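Local coordinates for protein aldehyde dehydrogenase (PDB 3K9D) that probably acts as an oxidoreductase on the aldehyde or oxo group of a donor, with NAD or NADP as acceptor, at residues I291-P294 / N295-N299; F278-D281 / A282-V285. All blocks are in the same frame, centred on the assembly; numbering follows the deposited sequence.

Contact 1. Residues I291-P294 / N295-N299; sequences ILRP and NGSMN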
loop_
_atom_site.group_PDB
_atom_site.type_symbol
_atom_site.label_atom_id
_atom_site.label_comp_id
_atom_site.label_asym_id
_atom_site.label_seq_id
_atom_site.Cartn_x
_atom_site.Cartn_y
_atom_site.Cartn_z
ATOM N N ILE A 291 -17.924 9.417 30.144
ATOM C CA ILE A 291 -17.361 9.076 28.836
ATOM C C ILE A 291 -15.866 8.680 28.897
ATOM O O ILE A 291 -15.448 7.691 28.265
ATOM C CB ILE A 291 -17.528 10.261 27.831
ATOM C CG1 ILE A 291 -18.965 10.405 27.333
ATOM C CG2 ILE A 291 -16.655 10.078 26.612
ATOM C CD1 ILE A 291 -19.138 11.627 26.413
ATOM N N LEU A 292 -15.068 9.445 29.646
ATOM C CA LEU A 292 -13.628 9.200 29.718
ATOM C C LEU A 292 -13.260 8.277 30.883
ATOM O O LEU A 292 -13.460 8.630 32.048
ATOM C CB LEU A 292 -12.843 10.512 29.789
ATOM C CG LEU A 292 -11.307 10.391 29.819
ATOM C CD1 LEU A 292 -10.748 9.872 28.497
ATOM C CD2 LEU A 292 -10.640 11.698 30.207
ATOM N N ARG A 293 -12.733 7.100 30.539
ATOM C CA ARG A 293 -12.262 6.089 31.489
ATOM C C ARG A 293 -10.917 6.506 32.114
ATOM O O ARG A 293 -10.177 7.297 31.510
ATOM C CB ARG A 293 -12.151 4.720 30.779
ATOM C CG ARG A 293 -13.218 3.711 31.202
ATOM C CD ARG A 293 -13.884 3.010 30.028
ATOM N NE ARG A 293 -13.398 1.654 29.771
ATOM C CZ ARG A 293 -12.911 1.244 28.601
ATOM N NH1 ARG A 293 -12.501 -0.001 28.440
ATOM N NH2 ARG A 293 -12.841 2.080 27.578
ATOM N N PRO A 294 -10.609 6.004 33.336
ATOM C CA PRO A 294 -9.338 6.317 34.011
ATOM C C PRO A 294 -8.069 5.797 33.315
ATOM O O PRO A 294 -6.981 6.324 33.569
ATOM C CB PRO A 294 -9.490 5.649 35.384
ATOM C CG PRO A 294 -10.953 5.456 35.558
ATOM C CD PRO A 294 -11.463 5.157 34.192
ATOM N N ASN A 295 -8.199 4.785 32.457
ATOM C CA ASN A 295 -7.053 4.317 31.661
ATOM C C ASN A 295 -6.776 5.182 30.424
ATOM O O ASN A 295 -5.766 5.000 29.738
ATOM C CB ASN A 295 -7.164 2.817 31.309
ATOM C CG ASN A 295 -8.124 2.534 30.152
ATOM O OD1 ASN A 295 -9.108 3.243 29.947
ATOM N ND2 ASN A 295 -7.838 1.475 29.399
ATOM N N GLY A 296 -7.682 6.124 30.156
ATOM C CA GLY A 296 -7.519 7.076 29.067
ATOM C C GLY A 296 -8.382 6.772 27.863
ATOM O O GLY A 296 -8.494 7.593 26.949
ATOM N N SER A 297 -8.990 5.590 27.853
ATOM C CA SER A 297 -9.878 5.204 26.770
ATOM C C SER A 297 -11.274 5.824 26.932
ATOM O O SER A 297 -11.631 6.356 27.992
ATOM C CB SER A 297 -9.976 3.684 26.673
ATOM O OG SER A 297 -10.566 3.158 27.849
ATOM N N MET A 298 -12.049 5.767 25.859
ATOM C CA MET A 298 -13.422 6.239 25.872
ATOM C C MET A 298 -14.307 5.042 26.232
ATOM O O MET A 298 -14.003 3.909 25.850
ATOM C CB MET A 298 -13.796 6.826 24.507
ATOM C CG MET A 298 -12.829 7.921 23.986
ATOM S SD MET A 298 -13.030 9.562 24.711
ATOM C CE MET A 298 -14.494 10.089 23.815
ATOM N N ASN A 299 -15.380 5.311 26.976
ATOM C CA ASN A 299 -16.318 4.305 27.496
ATOM C C ASN A 299 -17.100 3.594 26.394
ATOM O O ASN A 299 -17.877 4.235 25.698
ATOM C CB ASN A 299 -17.305 5.005 28.437
ATOM C CG ASN A 299 -17.905 4.081 29.481
ATOM O OD1 ASN A 299 -17.928 2.861 29.330
ATOM N ND2 ASN A 299 -18.407 4.677 30.559
#
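R293 and S297 meet where the chain reverses in a type I beta turn running from R293 to G296. The turn follows helix 281-291. R293 O accepts from G296 N at 3.1 Å, the bond that closes the turn. R293 N gives its hydrogen to S297 O at 2.9 Å. Further back, N299 N binds I291 O at 2.7 Å. L292 and M298 thus form a single beta bridge.

R293 CB lies against S297 O and N295 OD1. The chain then bends at chi2 and chi3, which brings it back beside the returning chain, residues 297-299. CD rests near N299 CA, 3.7 Å away. NE and NH1 pass S297 OG more loosely. CZ lies 3.1 Å from S297 OG, which sits over one face of the guanidinium. NH2 reaches furthest along the chain and comes 2.8 Å from M298 O, at the guanidinium edge, near its plane.

G296 has a positive phi of 104°, a conformation open to glycine. G296 O is bonded by R340. Nearer the helix, the I291 and M298 side chains run side by side, with I291 CG2 3.5 Å from M298 CE.

N295 OD1 takes two hydrogen bonds. S297 N approaches from above the carbonyl plane, completing an Asx turn. S297 OG donates in that plane, on a lone pair, at 2.6 Å.

Contact 2. Residues F278-D281 / A282-V285; sequences FLSD and AEAV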
loop_
_atom_site.group_PDB
_atom_site.type_symbol
_atom_site.label_atom_id
_atom_site.label_comp_id
_atom_site.label_asym_id
_atom_site.label_seq_id
_atom_site.Cartn_x
_atom_site.Cartn_y
_atom_site.Cartn_z
ATOM N N PHE A 278 -28.784 20.970 24.210
ATOM C CA PHE A 278 -27.540 21.534 24.686
ATOM C C PHE A 278 -27.433 21.307 26.186
ATOM O O PHE A 278 -28.351 21.628 26.956
ATOM C CB PHE A 278 -27.469 23.023 24.344
ATOM C CG PHE A 278 -27.185 23.292 22.893
ATOM C CD1 PHE A 278 -25.881 23.510 22.463
ATOM C CD2 PHE A 278 -28.212 23.313 21.956
ATOM C CE1 PHE A 278 -25.608 23.754 21.122
ATOM C CE2 PHE A 278 -27.951 23.551 20.616
ATOM C CZ PHE A 278 -26.644 23.775 20.200
ATOM N N LEU A 279 -26.317 20.713 26.580
ATOM C CA LEU A 279 -26.052 20.388 27.958
ATOM C C LEU A 279 -25.593 21.641 28.662
ATOM O O LEU A 279 -24.997 22.518 28.034
ATOM C CB LEU A 279 -24.968 19.308 28.037
ATOM C CG LEU A 279 -25.391 17.953 27.473
ATOM C CD1 LEU A 279 -24.282 16.953 27.678
ATOM C CD2 LEU A 279 -26.662 17.477 28.167
ATOM N N SER A 280 -25.868 21.717 29.965
ATOM C CA SER A 280 -25.372 22.800 30.797
ATOM C C SER A 280 -23.923 22.475 31.124
ATOM O O SER A 280 -23.484 21.356 30.889
ATOM C CB SER A 280 -26.200 22.907 32.078
ATOM O OG SER A 280 -25.732 21.993 33.048
ATOM N N ASP A 281 -23.185 23.445 31.661
ATOM C CA ASP A 281 -21.801 23.212 32.094
ATOM C C ASP A 281 -21.683 21.982 33.000
ATOM O O ASP A 281 -20.872 21.091 32.733
ATOM C CB ASP A 281 -21.225 24.460 32.783
ATOM C CG ASP A 281 -19.845 24.216 33.382
ATOM O OD1 ASP A 281 -18.876 24.015 32.617
ATOM O OD2 ASP A 281 -19.736 24.218 34.626
ATOM N N ALA A 282 -22.519 21.915 34.036
ATOM C CA ALA A 282 -22.491 20.807 34.995
ATOM C C ALA A 282 -22.849 19.456 34.357
ATOM O O ALA A 282 -22.206 18.445 34.641
ATOM C CB ALA A 282 -23.393 21.107 36.196
ATOM N N GLU A 283 -23.856 19.447 33.483
ATOM C CA GLU A 283 -24.243 18.230 32.763
ATOM C C GLU A 283 -23.149 17.773 31.800
ATOM O O GLU A 283 -22.918 16.579 31.661
ATOM C CB GLU A 283 -25.521 18.458 31.960
ATOM C CG GLU A 283 -26.742 18.750 32.810
ATOM C CD GLU A 283 -27.956 19.055 31.981
ATOM O OE1 GLU A 283 -27.844 19.832 31.011
ATOM O OE2 GLU A 283 -29.024 18.510 32.304
ATOM N N ALA A 284 -22.508 18.734 31.125
ATOM C CA ALA A 284 -21.393 18.459 30.221
ATOM C C ALA A 284 -20.208 17.868 30.980
ATOM O O ALA A 284 -19.567 16.950 30.493
ATOM C CB ALA A 284 -20.976 19.719 29.491
ATOM N N VAL A 285 -19.931 18.400 32.166
ATOM C CA VAL A 285 -18.884 17.862 33.044
ATOM C C VAL A 285 -19.228 16.454 33.541
ATOM O O VAL A 285 -18.361 15.570 33.570
ATOM C CB VAL A 285 -18.602 18.805 34.241
ATOM C CG1 VAL A 285 -17.758 18.113 35.305
ATOM C CG2 VAL A 285 -17.897 20.060 33.769
#
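S280 and E283 form a capping box at the start of helix 281-291. Each residue binds the backbone N of the other through its side chain. S280 N donates to E283 OE1 at 2.9 Å, with an N-H...O angle of 168°. OE1 uses its anti lone pair, the one turned away from the other carboxylate oxygen. In return, E283 N donates to S280 OG at 3.2 Å, and this bond is also nearly straight (171°). S280 is therefore the N-cap.

The torsions suit both roles. S280 OG sits between its own backbone N and carbonyl carbon (chi1 84°), which turns it toward the first turn of the helix. The E283 chain stays extended beyond CG and carries the carboxylate back to S280 N. Its CG passes S280 OG at 3.4 Å. The negative charge of E283 lies by the amino end of the helix, where the helix dipole would probably favour it.

The first regular helical bonds follow. A284 N binds S280 O at 2.8 Å, and V285 N binds D281 O at 2.9 Å.

Carbon contacts lie beside the cap. The L279 side chain crosses that of E283 at a slant, with CD2 3.9 Å from OE1. L279 CB and A284 CB, 4.3 Å apart, are the apolar pair. V285 CG2 lies against D281 O.

The contact joins strand 276-278, outermost within the chain in the parallel sheet, to the helix that follows it. L279 is backbone-bonded to I326 and packs on L325, while A284 touches A327, all three in strand 324-328. F278 turns away from the cap and packs on I268, F271 and R272 of helix 261-273.

In the fold
The two contacts mark the two ends of one helix, 281-291. Contact 2 caps its amino end, just after strand 276-278. Contact 1 is the turn at its carboxyl end, in the loop that leads to helix 307-313. Their centres are 18 Å apart. Their nearest atoms are about 7 Å apart, so they do not touch. Both lie at the surface, on the same side of the chain's centre: the centre of contact 1 is 23 Å from it and that of contact 2 is 31 Å. Y338 and R340 bond to A284 O and G296 O respectively. Neither contact touches the other subunit.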